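Local coordinates for protein pectate lyase/Amb allergen (Acidovorax citrulli, PDB 4HWV) that probably cleaves pectate, the polygalacturonate of plant cell walls, as a secreted, calcium-binding lyase of polysaccharide lyase family 1, at residues A13-I18 with K482-A487; S168-G173 with N194-N199. All coordinates share one frame; numbering follows the deposited sequence.

Contact 1: A13-I18 with K482-A487; sequences APAGSI and KLEGPA
Ala13 and Glu484 face each other in a single backbone bridge between two segments that form no regular strand: Ala13 N donates to Leu483 O, and Ala13 O accepts from Gly485 N at 2.9 Å. Just beyond, Pro14 to Ser17 form a type II beta turn. Pro14 leads into it, and Gly16 suits the corner where phi is positive (83°). The turn wraps round the carboxylate of Glu484, whose extended chain (chi2 -171°) reaches across and sets both oxygens against the backbone amides. Gly16 N meets OE1 of Glu484 at 2.8 Å from above the carboxylate plane. Ile18 N binds OE2 of Glu484 at 2.8 Å in a nearly straight bond, and Ser17 N adds a weak one. Ser17 OG turns back to Pro14 O (2.7 Å), bracing the turn. Apolar groups flank this polar centre: Ile18 CG1 meets Leu483 CD1 at 4.2 Å, the side chains crossing at about a right angle, while Ala15 CB packs against Ala487. A water joins Ala15 N to Pro486 O. The arrangement is a beta turn gripping a buried carboxylate, and it joins the N-terminal and C-terminal loops away from the calcium site.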
ATOM      1  N   ALA A  13      -4.800 -19.352  21.197  1.00 10.23           N
ATOM      2  CA  ALA A  13      -4.978 -20.735  20.766  1.00 10.46           C
ATOM      3  C   ALA A  13      -3.895 -21.164  19.776  1.00  9.85           C
ATOM      4  O   ALA A  13      -3.387 -20.351  19.019  1.00 10.25           O
ATOM      5  CB  ALA A  13      -6.361 -20.914  20.146  1.00 11.19           C
ATOM      6  N   PRO A  14      -3.545 -22.455  19.769  1.00  9.72           N
ATOM      7  CA  PRO A  14      -2.635 -22.958  18.741  1.00  9.71           C
ATOM      8  C   PRO A  14      -3.173 -22.659  17.342  1.00  9.13           C
ATOM      9  O   PRO A  14      -4.379 -22.713  17.095  1.00  9.09           O
ATOM     10  CB  PRO A  14      -2.640 -24.470  18.992  1.00 10.98           C
ATOM     11  CG  PRO A  14      -2.933 -24.604  20.433  1.00 11.53           C
ATOM     12  CD  PRO A  14      -3.923 -23.506  20.732  1.00 10.42           C
ATOM     13  N   ALA A  15      -2.272 -22.348  16.425  1.00  8.67           N
ATOM     14  CA  ALA A  15      -2.657 -22.082  15.044  1.00  8.87           C
ATOM     15  C   ALA A  15      -3.490 -23.234  14.481  1.00  8.76           C
ATOM     16  O   ALA A  15      -3.178 -24.411  14.692  1.00 10.35           O
ATOM     17  CB  ALA A  15      -1.425 -21.876  14.208  1.00  9.08           C
ATOM     18  N   GLY A  16      -4.559 -22.892  13.769  1.00  7.66           N
ATOM     19  CA  GLY A  16      -5.392 -23.901  13.145  1.00  8.35           C
ATOM     20  C   GLY A  16      -6.422 -24.540  14.048  1.00  8.62           C
ATOM     21  O   GLY A  16      -7.042 -25.527  13.653  1.00 10.39           O
ATOM     22  N   SER A  17      -6.645 -23.988  15.236  1.00  8.09           N
ATOM     23  CA  SER A  17      -7.526 -24.638  16.198  1.00  9.12           C
ATOM     24  C   SER A  17      -8.738 -23.828  16.653  1.00  8.02           C
ATOM     25  O   SER A  17      -9.635 -24.396  17.271  1.00  9.36           O
ATOM     26  CB  SER A  17      -6.734 -25.079  17.425  1.00 10.20           C
ATOM     27  OG  SER A  17      -6.466 -23.984  18.288  1.00 10.45           O
ATOM     28  N   ILE A  18      -8.801 -22.525  16.375  1.00  7.20           N
ATOM     29  CA  ILE A  18      -9.952 -21.756  16.846  1.00  7.54           C
ATOM     30  C   ILE A  18     -11.276 -22.326  16.308  1.00  6.30           C
ATOM     31  O   ILE A  18     -11.328 -22.894  15.214  1.00  5.41           O
ATOM     32  CB  ILE A  18      -9.827 -20.250  16.468  1.00  8.58           C
ATOM     33  CG1 ILE A  18     -10.767 -19.384  17.304  1.00 10.56           C
ATOM     34  CG2 ILE A  18     -10.049 -20.018  14.968  1.00  8.17           C
ATOM     35  CD1 ILE A  18     -10.378 -19.269  18.765  1.00 11.98           C
ATOM     36  N   LYS A 482      -4.764 -12.343  16.568  1.00  6.06           N
ATOM     37  CA  LYS A 482      -4.870 -12.240  18.017  1.00  6.86           C
ATOM     38  C   LYS A 482      -5.388 -13.537  18.652  1.00  7.19           C
ATOM     39  O   LYS A 482      -4.905 -13.969  19.695  1.00  9.31           O
ATOM     40  CB  LYS A 482      -5.802 -11.080  18.380  1.00  7.39           C
ATOM     41  CG  LYS A 482      -5.369  -9.728  17.867  1.00  8.47           C
ATOM     42  CD  LYS A 482      -4.095  -9.246  18.566  1.00  9.05           C
ATOM     43  CE  LYS A 482      -3.696  -7.869  18.074  1.00 10.18           C
ATOM     44  NZ  LYS A 482      -2.436  -7.413  18.690  1.00 11.45           N
ATOM     45  N   LEU A 483      -6.366 -14.171  18.018  1.00  6.61           N
ATOM     46  CA  LEU A 483      -6.972 -15.397  18.538  1.00  6.57           C
ATOM     47  C   LEU A 483      -6.044 -16.596  18.552  1.00  7.37           C
ATOM     48  O   LEU A 483      -6.215 -17.512  19.378  1.00  8.91           O
ATOM     49  CB  LEU A 483      -8.209 -15.761  17.717  1.00  6.03           C
ATOM     50  CG  LEU A 483      -9.434 -14.864  17.927  1.00  6.46           C
ATOM     51  CD1 LEU A 483     -10.508 -15.236  16.924  1.00  6.76           C
ATOM     52  CD2 LEU A 483      -9.979 -15.032  19.351  1.00  7.52           C
ATOM     53  N   GLU A 484      -5.108 -16.628  17.601  1.00  6.64           N
ATOM     54  CA  GLU A 484      -4.185 -17.751  17.480  1.00  7.11           C
ATOM     55  C   GLU A 484      -2.747 -17.275  17.483  1.00  8.06           C
ATOM     56  O   GLU A 484      -2.448 -16.154  17.047  1.00  8.61           O
ATOM     57  CB  GLU A 484      -4.445 -18.537  16.183  1.00  7.27           C
ATOM     58  CG  GLU A 484      -5.782 -19.248  16.136  1.00  7.20           C
ATOM     59  CD  GLU A 484      -5.924 -20.196  14.945  1.00  6.64           C
ATOM     60  OE1 GLU A 484      -5.070 -20.177  14.022  1.00  6.61           O
ATOM     61  OE2 GLU A 484      -6.889 -20.977  14.948  1.00  7.09           O
ATOM     62  N   GLY A 485      -1.857 -18.143  17.950  1.00  8.71           N
ATOM     63  CA  GLY A 485      -0.435 -17.944  17.759  1.00  9.71           C
ATOM     64  C   GLY A 485      -0.030 -18.231  16.325  1.00  9.94           C
ATOM     65  O   GLY A 485      -0.830 -18.718  15.522  1.00  8.72           O
ATOM     66  N   PRO A 486       1.228 -17.934  15.986  1.00 11.27           N
ATOM     67  CA  PRO A 486       1.686 -18.161  14.614  1.00 12.47           C
ATOM     68  C   PRO A 486       1.759 -19.648  14.293  1.00 12.83           C
ATOM     69  O   PRO A 486       1.948 -20.483  15.184  1.00 12.79           O
ATOM     70  CB  PRO A 486       3.093 -17.552  14.611  1.00 14.10           C
ATOM     71  CG  PRO A 486       3.522 -17.622  16.020  1.00 14.59           C
ATOM     72  CD  PRO A 486       2.292 -17.388  16.841  1.00 13.07           C
ATOM     73  N   ALA A 487       1.597 -19.974  13.020  1.00 13.17           N
ATOM     74  CA  ALA A 487       1.704 -21.356  12.574  1.00 14.21           C
ATOM     75  C   ALA A 487       3.130 -21.829  12.780  1.00 16.43           C
ATOM     76  O   ALA A 487       4.066 -21.044  12.640  1.00 16.77           O
ATOM     77  CB  ALA A 487       1.321 -21.461  11.119  1.00 13.79           C
TER
HETATM   78  O   HOH W   1       0.481 -21.755  17.165  1.00 14.54           O

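Contact 2: S168-G173 with N194-N199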
ATOM      1  N   SER A 168     -18.157 -21.626   8.309  1.00  3.77           N
ATOM      2  CA  SER A 168     -17.121 -20.885   9.022  1.00  3.63           C
ATOM      3  C   SER A 168     -15.887 -20.707   8.155  1.00  3.52           C
ATOM      4  O   SER A 168     -15.394 -21.683   7.575  1.00  4.48           O
ATOM      5  CB  SER A 168     -16.716 -21.615  10.300  1.00  3.96           C
ATOM      6  OG  SER A 168     -17.805 -21.616  11.210  1.00  4.37           O
ATOM      7  N   LEU A 169     -15.415 -19.462   8.059  1.00  3.18           N
ATOM      8  CA  LEU A 169     -14.137 -19.142   7.433  1.00  3.65           C
ATOM      9  C   LEU A 169     -13.230 -18.687   8.560  1.00  3.31           C
ATOM     10  O   LEU A 169     -13.503 -17.657   9.199  1.00  4.61           O
ATOM     11  CB  LEU A 169     -14.281 -18.023   6.400  1.00  5.25           C
ATOM     12  CG  LEU A 169     -15.202 -18.335   5.224  1.00  7.02           C
ATOM     13  CD1 LEU A 169     -15.442 -17.099   4.379  1.00  8.48           C
ATOM     14  CD2 LEU A 169     -14.622 -19.412   4.354  1.00  9.31           C
ATOM     15  N   LEU A 170     -12.162 -19.451   8.815  1.00  3.24           N
ATOM     16  CA  LEU A 170     -11.342 -19.237  10.004  1.00  3.49           C
ATOM     17  C   LEU A 170      -9.886 -19.129   9.581  1.00  3.04           C
ATOM     18  O   LEU A 170      -9.314 -20.083   9.069  1.00  4.24           O
ATOM     19  CB  LEU A 170     -11.523 -20.395  11.010  1.00  3.63           C
ATOM     20  CG  LEU A 170     -12.960 -20.625  11.507  1.00  4.43           C
ATOM     21  CD1 LEU A 170     -13.016 -21.867  12.386  1.00  4.98           C
ATOM     22  CD2 LEU A 170     -13.568 -19.427  12.260  1.00  5.44           C
ATOM     23  N   GLY A 171      -9.297 -17.953   9.734  1.00  3.22           N
ATOM     24  CA  GLY A 171      -7.891 -17.814   9.396  1.00  3.98           C
ATOM     25  C   GLY A 171      -6.992 -18.655  10.290  1.00  3.51           C
ATOM     26  O   GLY A 171      -7.254 -18.778  11.486  1.00  3.59           O
ATOM     27  N   ILE A 172      -5.912 -19.194   9.715  1.00  3.77           N
ATOM     28  CA  ILE A 172      -4.887 -19.869  10.510  1.00  4.25           C
ATOM     29  C   ILE A 172      -3.789 -18.889  10.924  1.00  4.84           C
ATOM     30  O   ILE A 172      -3.215 -18.180  10.085  1.00  5.25           O
ATOM     31  CB  ILE A 172      -4.230 -21.010   9.703  1.00  5.41           C
ATOM     32  CG1 ILE A 172      -5.268 -22.099   9.409  1.00  5.52           C
ATOM     33  CG2 ILE A 172      -3.005 -21.565  10.429  1.00  6.69           C
ATOM     34  CD1 ILE A 172      -4.815 -23.122   8.379  1.00  6.89           C
ATOM     35  N   GLY A 173      -3.475 -18.845  12.217  1.00  5.12           N
ATOM     36  CA  GLY A 173      -2.262 -18.136  12.622  1.00  5.45           C
ATOM     37  C   GLY A 173      -2.398 -16.625  12.535  1.00  5.21           C
ATOM     38  O   GLY A 173      -3.467 -16.054  12.774  1.00  5.62           O
ATOM     39  N   ASN A 194     -26.418 -18.271   8.831  1.00  4.22           N
ATOM     40  CA  ASN A 194     -25.533 -18.922   9.800  1.00  4.25           C
ATOM     41  C   ASN A 194     -24.074 -19.002   9.325  1.00  4.16           C
ATOM     42  O   ASN A 194     -23.578 -20.070   8.941  1.00  4.15           O
ATOM     43  CB  ASN A 194     -26.075 -20.289  10.206  1.00  4.17           C
ATOM     44  CG  ASN A 194     -25.357 -20.823  11.407  1.00  3.52           C
ATOM     45  OD1 ASN A 194     -24.925 -20.040  12.271  1.00  4.18           O
ATOM     46  ND2 ASN A 194     -25.228 -22.155  11.497  1.00  4.46           N
ATOM     47  N   ILE A 195     -23.388 -17.859   9.357  1.00  3.83           N
ATOM     48  CA  ILE A 195     -22.030 -17.738   8.820  1.00  3.62           C
ATOM     49  C   ILE A 195     -21.135 -17.069   9.855  1.00  3.15           C
ATOM     50  O   ILE A 195     -21.540 -16.082  10.488  1.00  4.03           O
ATOM     51  CB  ILE A 195     -22.035 -16.936   7.499  1.00  4.16           C
ATOM     52  CG1 ILE A 195     -22.715 -17.752   6.390  1.00  4.90           C
ATOM     53  CG2 ILE A 195     -20.611 -16.540   7.095  1.00  4.98           C
ATOM     54  CD1 ILE A 195     -23.095 -16.927   5.153  1.00  5.34           C
ATOM     55  N   VAL A 196     -19.936 -17.639  10.059  1.00  2.49           N
ATOM     56  CA  VAL A 196     -18.951 -17.100  10.988  1.00  2.72           C
ATOM     57  C   VAL A 196     -17.655 -16.857  10.212  1.00  2.83           C
ATOM     58  O   VAL A 196     -17.203 -17.727   9.453  1.00  3.28           O
ATOM     59  CB  VAL A 196     -18.698 -18.085  12.145  1.00  3.31           C
ATOM     60  CG1 VAL A 196     -17.452 -17.662  12.954  1.00  4.48           C
ATOM     61  CG2 VAL A 196     -19.942 -18.210  13.026  1.00  4.15           C
ATOM     62  N   ILE A 197     -17.062 -15.671  10.400  1.00  2.53           N
ATOM     63  CA  ILE A 197     -15.824 -15.316   9.711  1.00  2.71           C
ATOM     64  C   ILE A 197     -14.876 -14.735  10.753  1.00  2.89           C
ATOM     65  O   ILE A 197     -15.218 -13.737  11.392  1.00  3.20           O
ATOM     66  CB  ILE A 197     -16.092 -14.268   8.572  1.00  3.40           C
ATOM     67  CG1 ILE A 197     -17.059 -14.858   7.527  1.00  3.97           C
ATOM     68  CG2 ILE A 197     -14.797 -13.816   7.926  1.00  4.08           C
ATOM     69  CD1 ILE A 197     -17.547 -13.864   6.499  1.00  4.47           C
ATOM     70  N   ARG A 198     -13.715 -15.368  10.965  1.00  2.73           N
ATOM     71  CA  ARG A 198     -12.785 -14.932  12.015  1.00  3.27           C
ATOM     72  C   ARG A 198     -11.328 -15.048  11.597  1.00  2.88           C
ATOM     73  O   ARG A 198     -10.952 -15.927  10.832  1.00  3.41           O
ATOM     74  CB  ARG A 198     -12.933 -15.773  13.295  1.00  3.77           C
ATOM     75  CG  ARG A 198     -14.362 -15.935  13.762  1.00  4.54           C
ATOM     76  CD  ARG A 198     -14.415 -16.774  15.018  1.00  4.49           C
ATOM     77  NE  ARG A 198     -14.026 -16.023  16.213  1.00  4.19           N
ATOM     78  CZ  ARG A 198     -13.866 -16.577  17.406  1.00  4.55           C
ATOM     79  NH1 ARG A 198     -13.939 -17.902  17.546  1.00  6.13           N
ATOM     80  NH2 ARG A 198     -13.612 -15.807  18.452  1.00  5.37           N
ATOM     81  N   ASN A 199     -10.506 -14.157  12.157  1.00  3.51           N
ATOM     82  CA  ASN A 199      -9.059 -14.270  12.110  1.00  3.11           C
ATOM     83  C   ASN A 199      -8.449 -14.165  10.720  1.00  2.73           C
ATOM     84  O   ASN A 199      -7.389 -14.733  10.477  1.00  3.51           O
ATOM     85  CB  ASN A 199      -8.573 -15.547  12.803  1.00  3.16           C
ATOM     86  CG  ASN A 199      -7.113 -15.451  13.209  1.00  3.30           C
ATOM     87  OD1 ASN A 199      -6.668 -14.389  13.649  1.00  3.88           O
ATOM     88  ND2 ASN A 199      -6.363 -16.554  13.078  1.00  4.18           N
TER
HETATM   89  O   HOH W   2      -4.568 -14.431  10.664  1.00  5.05           O
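Leu169 and Ile197 stand side by side in two adjacent parallel strands, inclined by only 7°. Leu169 uses both its backbone polar atoms across the gap: its N donates to Val196 O, and its O accepts from Arg198 N, each at 2.9 Å. Arg198 O in turn takes Gly171 N at 2.8 Å. Leu170 directs its own backbone bonds to Ile81 and Ile83 of strand 79-83 on its other edge.

Past strand 192-198, Asn199 continues the ladder with its side chain. With CG anti to the backbone N (chi1 -159°), its amide swings over to segment 168-173, where ND2 gives one proton to Gly171 O (2.9 Å), from above that carbonyl's plane, and the other to Gly173 O (3.0 Å), on a lone pair. Both protons are thus used, and OD1 accepts from Gly481 N. Asparagine suits this place by offering two donors and an acceptor on one flat group. Glycine suits position 171 because a side chain on Gly171 would run into Asn199 O. Gly173, with phi 73°, takes a backbone turn that is easy for glycine.

On one face Leu169 CD1 touches Ile197 CG1 at 4.2 Å, and both side chains reach Leu183. On the other, Leu170 CD2 lies along the aliphatic part of Arg198, whose guanidinium leads off to a salt bridge with Asp240 and a hydrogen bond to Asp19 O. Ser168 OG, also on this face, bonds Ser20 and Gly36. In-register parallel strands from successive coils are characteristic of the right-handed parallel beta-helix of pectate lyases.

From the N terminus, the chain first passes through 13-18, whose partner 482-487 follows only after the whole beta-helix, so contact 1 closes a loop of 463 intervening residues. Contact 2 falls within that loop and closes a much shorter one, with 20 residues between segments 168-173 and 194-199. The two do not cross; their centres lie about 12 Å apart, on the same side of the chain's centre. They meet directly: OE1 of Glu484 probably accepts a hydrogen bond from Gly173 N, while Ile18 and Leu483 pack on Arg198 and Ile18 O on Leu170. The paired terminal segments are thereby fastened to neighbouring strands of the helix.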